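Local coordinates for coat protein (Tobacco streak virus, PDB 4Y6X) that forms the viral capsid by self-assembly, and probably binds the viral RNA for packaging and helps to initiate its translation, at residues A[33-38]-A[140-145]; A[79-84]-A[111-116]; A[99-104]-A[128-133]. One frame throughout, in Å; residues are numbered along the deposited sequence.

How the contacts relate
All three contacts lie in the jelly-roll barrel of the coat protein, in which two four-stranded antiparallel sheets pack face to face. Contact 1 lays the 33-38 loop against strand 140-150, contact 2 joins strands of opposite sheets, and contact 3 joins second-neighbour strands of one sheet. Their centres lie 14 to 20 Å apart, and contacts 1 and 2 do not touch. Contact 3 connects them: Trp128 CE3 is 3.7 Å from Trp35 CH2 of contact 1, and Trp128 CD1 is 3.8 Å from Phe79 CB of contact 2. Phe79 N and Leu99 O, 2.8 Å apart, probably add a backbone hydrogen bond between contacts 2 and 3.

Contact 1: A[33-38]-A[140-145]; sequences SEWSAK and VQLAGY
The chain at Trp35 runs antiparallel to the strand at Val140, their CA atoms 7.0 Å apart, a spacing at which water rather than direct hydrogen bonding joins the backbones. One water donates to Val140 O and accepts from Trp35 N; a second donates to Ser33 O (2.8 Å) and accepts from Leu142 N. Direct contact is left to the side chains. With CG anti to its carbonyl carbon (chi1 -71°), Trp35 lies alongside Val140, pointing the same way, and presents an indole face. Val140 CB sits over the six-membered ring, 3.7 Å from its centroid and 15° off the normal, a CH-pi contact, and Val140 CG2 reaches Trp35 CZ3 at 3.6 Å. Val140 O lies above the indole plane, offset toward the rim. Leu142 CD1 comes in obliquely near Trp35 NE1 (3.6 Å). Further along, Tyr145 OH binds a third water in the plane of its ring, and a weak bond from Ser33 N reaches the same water. Trp35 also touches Ile46 and meets Trp128 edge-to-face. The loop that crosses from strand 25-30 of one sheet to strand 44-47 of the other thus sends an indole into the side of a jelly-roll sandwich.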
loop_
_atom_site.group_PDB
_atom_site.type_symbol
_atom_site.label_atom_id
_atom_site.label_comp_id
_atom_site.label_asym_id
_atom_site.label_seq_id
_atom_site.Cartn_x
_atom_site.Cartn_y
_atom_site.Cartn_z
ATOM N N SER A 33 -3.960 3.775 8.740
ATOM C CA SER A 33 -4.695 2.831 9.643
ATOM C C SER A 33 -5.572 3.515 10.685
ATOM O O SER A 33 -5.196 4.608 11.178
ATOM C CB SER A 33 -3.686 1.971 10.411
ATOM O OG SER A 33 -2.887 1.225 9.495
ATOM N N GLU A 34 -6.716 2.894 11.011
ATOM C CA GLU A 34 -7.575 3.347 12.144
ATOM C C GLU A 34 -6.838 3.049 13.438
ATOM O O GLU A 34 -6.088 2.102 13.507
ATOM C CB GLU A 34 -8.932 2.634 12.197
ATOM N N TRP A 35 -7.032 3.873 14.456
ATOM C CA TRP A 35 -6.297 3.737 15.688
ATOM C C TRP A 35 -7.132 2.939 16.664
ATOM O O TRP A 35 -8.339 3.256 16.921
ATOM C CB TRP A 35 -6.050 5.089 16.317
ATOM C CG TRP A 35 -5.073 5.970 15.644
ATOM C CD1 TRP A 35 -4.603 5.886 14.348
ATOM C CD2 TRP A 35 -4.428 7.083 16.225
ATOM N NE1 TRP A 35 -3.713 6.900 14.109
ATOM C CE2 TRP A 35 -3.583 7.646 15.239
ATOM C CE3 TRP A 35 -4.490 7.687 17.479
ATOM C CZ2 TRP A 35 -2.814 8.795 15.473
ATOM C CZ3 TRP A 35 -3.734 8.833 17.700
ATOM C CH2 TRP A 35 -2.897 9.358 16.707
ATOM N N SER A 36 -6.517 1.939 17.261
ATOM C CA SER A 36 -7.200 1.179 18.291
ATOM C C SER A 36 -7.138 1.880 19.653
ATOM O O SER A 36 -6.291 2.725 19.906
ATOM C CB SER A 36 -6.519 -0.140 18.464
ATOM O OG SER A 36 -6.807 -0.953 17.364
ATOM N N ALA A 37 -8.015 1.455 20.538
ATOM C CA ALA A 37 -7.992 1.901 21.908
ATOM C C ALA A 37 -6.655 1.545 22.529
ATOM O O ALA A 37 -6.001 0.618 22.090
ATOM C CB ALA A 37 -9.134 1.257 22.667
ATOM N N LYS A 38 -6.225 2.271 23.548
ATOM C CA LYS A 38 -5.008 1.841 24.213
ATOM C C LYS A 38 -5.084 1.729 25.735
ATOM O O LYS A 38 -5.955 2.298 26.365
ATOM C CB LYS A 38 -3.834 2.667 23.766
ATOM C CG LYS A 38 -3.879 4.097 24.166
ATOM C CD LYS A 38 -2.552 4.718 23.787
ATOM C CE LYS A 38 -2.526 6.149 24.258
ATOM N NZ LYS A 38 -1.374 6.851 23.642
ATOM N N VAL A 140 -8.034 9.839 17.140
ATOM C CA VAL A 140 -7.630 10.637 15.980
ATOM C C VAL A 140 -7.897 9.804 14.698
ATOM O O VAL A 140 -7.572 8.622 14.642
ATOM C CB VAL A 140 -6.146 10.935 16.030
ATOM C CG1 VAL A 140 -5.689 11.634 14.767
ATOM C CG2 VAL A 140 -5.813 11.770 17.241
ATOM N N GLN A 141 -8.595 10.360 13.752
ATOM C CA GLN A 141 -8.860 9.689 12.485
ATOM C C GLN A 141 -8.131 10.460 11.399
ATOM O O GLN A 141 -8.419 11.643 11.186
ATOM C CB GLN A 141 -10.365 9.622 12.188
ATOM C CG GLN A 141 -11.144 8.975 13.319
ATOM C CD GLN A 141 -12.619 9.221 13.162
ATOM O OE1 GLN A 141 -13.170 9.037 12.083
ATOM N NE2 GLN A 141 -13.235 9.674 14.191
ATOM N N LEU A 142 -7.195 9.787 10.756
ATOM C CA LEU A 142 -6.330 10.375 9.756
ATOM C C LEU A 142 -6.845 10.131 8.367
ATOM O O LEU A 142 -7.282 9.061 8.045
ATOM C CB LEU A 142 -4.948 9.769 9.816
ATOM C CG LEU A 142 -4.167 10.350 10.969
ATOM C CD1 LEU A 142 -3.246 9.298 11.503
ATOM C CD2 LEU A 142 -3.416 11.585 10.494
ATOM N N ALA A 143 -6.817 11.156 7.550
ATOM C CA ALA A 143 -6.989 10.991 6.099
ATOM C C ALA A 143 -5.803 10.269 5.540
ATOM O O ALA A 143 -4.794 10.046 6.264
ATOM C CB ALA A 143 -7.099 12.338 5.469
ATOM N N GLY A 144 -5.848 9.906 4.271
ATOM C CA GLY A 144 -4.626 9.430 3.581
ATOM C C GLY A 144 -3.426 10.376 3.764
ATOM O O GLY A 144 -3.598 11.587 3.888
ATOM N N TYR A 145 -2.225 9.830 3.824
ATOM C CA TYR A 145 -0.994 10.618 3.856
ATOM C C TYR A 145 -0.659 10.995 2.441
ATOM O O TYR A 145 -0.821 10.155 1.538
ATOM C CB TYR A 145 0.133 9.771 4.343
ATOM C CG TYR A 145 -0.064 9.158 5.705
ATOM C CD1 TYR A 145 -0.223 9.939 6.816
ATOM C CD2 TYR A 145 -0.075 7.789 5.863
ATOM C CE1 TYR A 145 -0.386 9.371 8.058
ATOM C CE2 TYR A 145 -0.272 7.204 7.080
ATOM C CZ TYR A 145 -0.411 8.000 8.184
ATOM O OH TYR A 145 -0.555 7.413 9.409
HETATM O O HOH W 1 -6.666 7.005 11.587
HETATM O O HOH W 2 -0.781 4.595 9.569
HETATM O O HOH W 3 -8.486 6.146 13.886
#

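Contact 2: A[79-84]-A[111-116]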
loop_
_atom_site.group_PDB
_atom_site.type_symbol
_atom_site.label_atom_id
_atom_site.label_comp_id
_atom_site.label_asym_id
_atom_site.label_seq_id
_atom_site.Cartn_x
_atom_site.Cartn_y
_atom_site.Cartn_z
ATOM N N PHE A 79 -0.448 19.011 18.299
ATOM C CA PHE A 79 0.343 18.103 17.550
ATOM C C PHE A 79 1.508 18.748 16.862
ATOM O O PHE A 79 1.525 19.945 16.596
ATOM C CB PHE A 79 -0.533 17.374 16.536
ATOM C CG PHE A 79 -0.812 18.164 15.302
ATOM C CD1 PHE A 79 -1.633 19.317 15.330
ATOM C CD2 PHE A 79 -0.288 17.741 14.103
ATOM C CE1 PHE A 79 -1.923 20.033 14.158
ATOM C CE2 PHE A 79 -0.549 18.451 12.946
ATOM C CZ PHE A 79 -1.348 19.606 12.961
ATOM N N GLY A 80 2.449 17.921 16.465
ATOM C CA GLY A 80 3.529 18.397 15.589
ATOM C C GLY A 80 4.558 17.342 15.305
ATOM O O GLY A 80 4.422 16.209 15.720
ATOM N N MET A 81 5.543 17.714 14.507
ATOM C CA MET A 81 6.606 16.810 14.080
ATOM C C MET A 81 7.774 16.869 15.034
ATOM O O MET A 81 8.160 17.942 15.435
ATOM C CB MET A 81 7.054 17.172 12.667
ATOM C CG MET A 81 8.068 16.198 12.036
ATOM S SD MET A 81 8.314 16.580 10.247
ATOM C CE MET A 81 7.265 15.275 9.579
ATOM N N VAL A 82 8.321 15.721 15.400
ATOM C CA VAL A 82 9.521 15.640 16.235
ATOM C C VAL A 82 10.630 14.871 15.533
ATOM O O VAL A 82 10.335 14.060 14.644
ATOM C CB VAL A 82 9.257 14.961 17.572
ATOM C CG1 VAL A 82 8.126 15.672 18.260
ATOM C CG2 VAL A 82 8.917 13.495 17.400
ATOM N N ASP A 83 11.888 15.135 15.935
ATOM C CA ASP A 83 13.128 14.552 15.337
ATOM C C ASP A 83 13.877 13.528 16.189
ATOM O O ASP A 83 14.831 12.891 15.715
ATOM C CB ASP A 83 14.140 15.630 14.967
ATOM N N GLY A 84 13.485 13.317 17.429
ATOM C CA GLY A 84 14.356 12.481 18.286
ATOM C C GLY A 84 14.378 10.965 18.067
ATOM O O GLY A 84 15.201 10.292 18.644
ATOM N N PHE A 111 3.927 19.806 6.041
ATOM C CA PHE A 111 5.249 19.811 6.659
ATOM C C PHE A 111 6.261 19.879 5.510
ATOM O O PHE A 111 6.133 19.103 4.540
ATOM C CB PHE A 111 5.460 18.527 7.436
ATOM C CG PHE A 111 4.619 18.403 8.621
ATOM C CD1 PHE A 111 4.958 19.086 9.785
ATOM C CD2 PHE A 111 3.473 17.619 8.612
ATOM C CE1 PHE A 111 4.178 18.975 10.923
ATOM C CE2 PHE A 111 2.695 17.503 9.755
ATOM C CZ PHE A 111 3.049 18.192 10.912
ATOM N N ASP A 112 7.246 20.782 5.603
ATOM C CA ASP A 112 8.291 20.920 4.573
ATOM C C ASP A 112 9.387 19.906 4.924
ATOM O O ASP A 112 9.849 19.818 6.049
ATOM C CB ASP A 112 8.870 22.342 4.451
ATOM N N LEU A 113 9.737 19.060 3.979
ATOM C CA LEU A 113 10.728 18.013 4.266
ATOM C C LEU A 113 12.100 18.343 3.664
ATOM O O LEU A 113 13.025 17.572 3.822
ATOM C CB LEU A 113 10.231 16.630 3.782
ATOM C CG LEU A 113 8.921 16.172 4.408
ATOM C CD1 LEU A 113 8.471 14.921 3.696
ATOM C CD2 LEU A 113 9.023 15.948 5.895
ATOM N N GLY A 114 12.204 19.464 2.950
ATOM C CA GLY A 114 13.502 20.007 2.584
ATOM C C GLY A 114 14.286 19.351 1.468
ATOM O O GLY A 114 15.474 19.606 1.309
ATOM N N GLY A 115 13.656 18.491 0.680
ATOM C CA GLY A 115 14.383 17.780 -0.371
ATOM C C GLY A 115 15.300 16.698 0.151
ATOM O O GLY A 115 16.238 16.319 -0.517
ATOM N N LYS A 116 15.036 16.177 1.341
ATOM C CA LYS A 116 15.933 15.239 1.967
ATOM C C LYS A 116 15.635 13.802 1.542
ATOM O O LYS A 116 14.517 13.488 1.097
ATOM C CB LYS A 116 15.816 15.352 3.484
ATOM C CG LYS A 116 16.228 16.723 4.084
ATOM C CD LYS A 116 16.100 16.617 5.603
ATOM C CE LYS A 116 16.380 17.890 6.392
ATOM N NZ LYS A 116 17.185 18.898 5.667
#
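Met81 SD is the one heteroatom that side chains bring to this contact, and it lies 4.8 Å from the centroid of the Phe111 ring, 36° off the ring normal. This is an oblique Met-aromatic interaction. With Met81 CG anti to the backbone N (chi1 -174°), the chain extends toward the opposite strand, and a bend at chi3 places the terminal methyl CE over one face of Phe111. Nearer the backbone, Met81 CB meets the ring at CE1, 3.8 Å away. The methyl also reaches Leu113 CD2 at 4.1 Å, the two side chains crossing at about a right angle. Two residues before Met81, Phe79 brings CE2 to within 4.1 Å of Phe111 CZ, the two rings meeting obliquely. A type I' turn from Leu113 to Lys116 follows, passing through Gly114 and Gly115, both at positive phi. The strand segments at 79-82 and 111-114 run nearly parallel, 10° between their directions, with axes 9.8 Å apart at closest approach, in different sheets of the sandwich. Strand 63-73 flanks the second of them, with Leu67 touching both Met81 and Leu113, while strands 99-101 and 125-130 border the first.

Contact 3: A[99-104]-A[128-133]; sequences LGFKKN and WCLDER
Phe101 has its CG held between the backbone N and the carbonyl carbon (chi1 56°), which swings the ring off strand 99-101 toward Trp128, whose CG stands anti to the carbonyl carbon and beside its own backbone N. The two side chains cross at about a right angle. Phe101 CE2 comes to the rim of the indole, near its plane, 3.8 Å from Trp128 CD1; the centroids of the phenyl and five-membered rings are 5.8 Å apart with planes inclined by 60°, an oblique pairing. At the tip of the phenyl ring, Leu130 CD1 approaches CZ of Phe101 from the edge, at 4.1 Å, and the carbonyl oxygen of Cys129 is a more distant neighbour of the same CZ. The strands are second neighbours within one sheet: their axes approach to 9.1 Å and make an angle of 48°, with strand 77-82 between them. Phe79 on that middle strand touches Phe101 and meets the Trp128 ring nearly parallel, and Phe71 of the facing sheet meets both Phe101 and Trp128 edge-to-face. The contact is therefore built mainly from apolar carbon and aromatic surface. With no directional bond joining its segments directly, the pairing rests on the fit of buried rings and a leucine methyl, while backbone hydrogen bonds tie both segments to the intervening strand 77-82.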
loop_
_atom_site.group_PDB
_atom_site.type_symbol
_atom_site.label_atom_id
_atom_site.label_comp_id
_atom_site.label_asym_id
_atom_site.label_seq_id
_atom_site.Cartn_x
_atom_site.Cartn_y
_atom_site.Cartn_z
ATOM N N LEU A 99 1.224 22.778 17.066
ATOM C CA LEU A 99 -0.019 23.480 16.747
ATOM C C LEU A 99 -1.196 22.858 17.488
ATOM O O LEU A 99 -1.194 21.699 17.767
ATOM C CB LEU A 99 -0.297 23.342 15.263
ATOM C CG LEU A 99 0.568 24.173 14.320
ATOM C CD1 LEU A 99 0.124 23.856 12.882
ATOM C CD2 LEU A 99 0.429 25.674 14.627
ATOM N N GLY A 100 -2.223 23.646 17.740
ATOM C CA GLY A 100 -3.446 23.219 18.374
ATOM C C GLY A 100 -4.479 22.719 17.369
ATOM O O GLY A 100 -4.384 22.995 16.152
ATOM N N PHE A 101 -5.418 21.922 17.876
ATOM C CA PHE A 101 -6.627 21.515 17.156
ATOM C C PHE A 101 -7.790 21.425 18.109
ATOM O O PHE A 101 -7.594 21.354 19.302
ATOM C CB PHE A 101 -6.433 20.158 16.448
ATOM C CG PHE A 101 -6.007 19.038 17.332
ATOM C CD1 PHE A 101 -6.922 18.293 18.032
ATOM C CD2 PHE A 101 -4.690 18.684 17.414
ATOM C CE1 PHE A 101 -6.517 17.234 18.826
ATOM C CE2 PHE A 101 -4.268 17.642 18.167
ATOM C CZ PHE A 101 -5.182 16.922 18.885
ATOM N N LYS A 102 -8.993 21.427 17.551
ATOM C CA LYS A 102 -10.247 21.383 18.284
ATOM C C LYS A 102 -11.027 20.104 18.023
ATOM O O LYS A 102 -10.883 19.485 16.981
ATOM C CB LYS A 102 -11.125 22.553 17.846
ATOM C CG LYS A 102 -10.501 23.938 18.115
ATOM C CD LYS A 102 -10.126 24.095 19.593
ATOM N N LYS A 103 -11.872 19.738 18.976
ATOM C CA LYS A 103 -12.657 18.537 18.906
ATOM C C LYS A 103 -13.516 18.578 17.678
ATOM O O LYS A 103 -14.066 19.602 17.352
ATOM C CB LYS A 103 -13.524 18.458 20.146
ATOM C CG LYS A 103 -14.514 17.326 20.150
ATOM C CD LYS A 103 -15.312 17.245 21.438
ATOM C CE LYS A 103 -16.371 18.361 21.515
ATOM N NZ LYS A 103 -17.702 17.728 21.296
ATOM N N ASN A 104 -13.652 17.440 17.003
ATOM C CA ASN A 104 -14.517 17.286 15.838
ATOM C C ASN A 104 -14.343 18.343 14.786
ATOM O O ASN A 104 -15.274 18.686 14.126
ATOM C CB ASN A 104 -15.980 17.307 16.271
ATOM C CG ASN A 104 -16.352 16.121 17.146
ATOM O OD1 ASN A 104 -15.714 15.060 17.104
ATOM N ND2 ASN A 104 -17.381 16.297 17.945
ATOM N N TRP A 128 0.759 13.424 18.502
ATOM C CA TRP A 128 -0.440 14.077 18.985
ATOM C C TRP A 128 -0.536 13.986 20.519
ATOM O O TRP A 128 -0.262 12.927 21.070
ATOM C CB TRP A 128 -1.700 13.397 18.476
ATOM C CG TRP A 128 -2.001 13.610 17.076
ATOM C CD1 TRP A 128 -2.913 14.460 16.587
ATOM C CD2 TRP A 128 -1.387 12.959 15.953
ATOM N NE1 TRP A 128 -2.913 14.413 15.200
ATOM C CE2 TRP A 128 -1.987 13.485 14.797
ATOM C CE3 TRP A 128 -0.398 11.971 15.814
ATOM C CZ2 TRP A 128 -1.638 13.063 13.511
ATOM C CZ3 TRP A 128 -0.060 11.540 14.538
ATOM C CH2 TRP A 128 -0.694 12.070 13.406
ATOM N N CYS A 129 -0.939 15.081 21.156
ATOM C CA CYS A 129 -1.261 15.110 22.611
ATOM C C CYS A 129 -2.706 15.564 22.803
ATOM O O CYS A 129 -3.046 16.727 22.558
ATOM C CB CYS A 129 -0.364 16.117 23.342
ATOM S SG CYS A 129 1.380 15.914 22.933
ATOM N N LEU A 130 -3.554 14.660 23.257
ATOM C CA LEU A 130 -4.940 14.977 23.468
ATOM C C LEU A 130 -5.182 15.426 24.899
ATOM O O LEU A 130 -4.664 14.833 25.821
ATOM C CB LEU A 130 -5.792 13.751 23.152
ATOM C CG LEU A 130 -6.168 13.597 21.671
ATOM C CD1 LEU A 130 -4.931 13.354 20.825
ATOM C CD2 LEU A 130 -7.076 12.423 21.517
ATOM N N ASP A 131 -6.058 16.409 25.053
ATOM C CA ASP A 131 -6.510 16.907 26.358
ATOM C C ASP A 131 -7.352 15.872 27.085
ATOM O O ASP A 131 -7.169 15.666 28.258
ATOM C CB ASP A 131 -7.339 18.192 26.203
ATOM C CG ASP A 131 -6.487 19.414 25.773
ATOM O OD1 ASP A 131 -5.239 19.280 25.591
ATOM O OD2 ASP A 131 -7.084 20.510 25.562
ATOM N N GLU A 132 -8.266 15.235 26.366
ATOM C CA GLU A 132 -9.229 14.320 26.929
ATOM C C GLU A 132 -9.366 13.063 26.021
ATOM O O GLU A 132 -8.857 13.033 24.888
ATOM C CB GLU A 132 -10.584 15.071 27.071
ATOM N N ARG A 133 -10.019 12.027 26.540
ATOM C CA ARG A 133 -10.270 10.770 25.807
ATOM C C ARG A 133 -9.011 10.158 25.199
ATOM O O ARG A 133 -9.005 9.620 24.044
ATOM C CB ARG A 133 -11.340 10.990 24.737
ATOM C CG ARG A 133 -12.672 11.491 25.321
ATOM C CD ARG A 133 -13.844 11.418 24.335
ATOM N NE ARG A 133 -13.901 10.087 23.700
ATOM C CZ ARG A 133 -14.675 9.734 22.668
ATOM N NH1 ARG A 133 -15.530 10.593 22.130
ATOM N NH2 ARG A 133 -14.586 8.494 22.183
#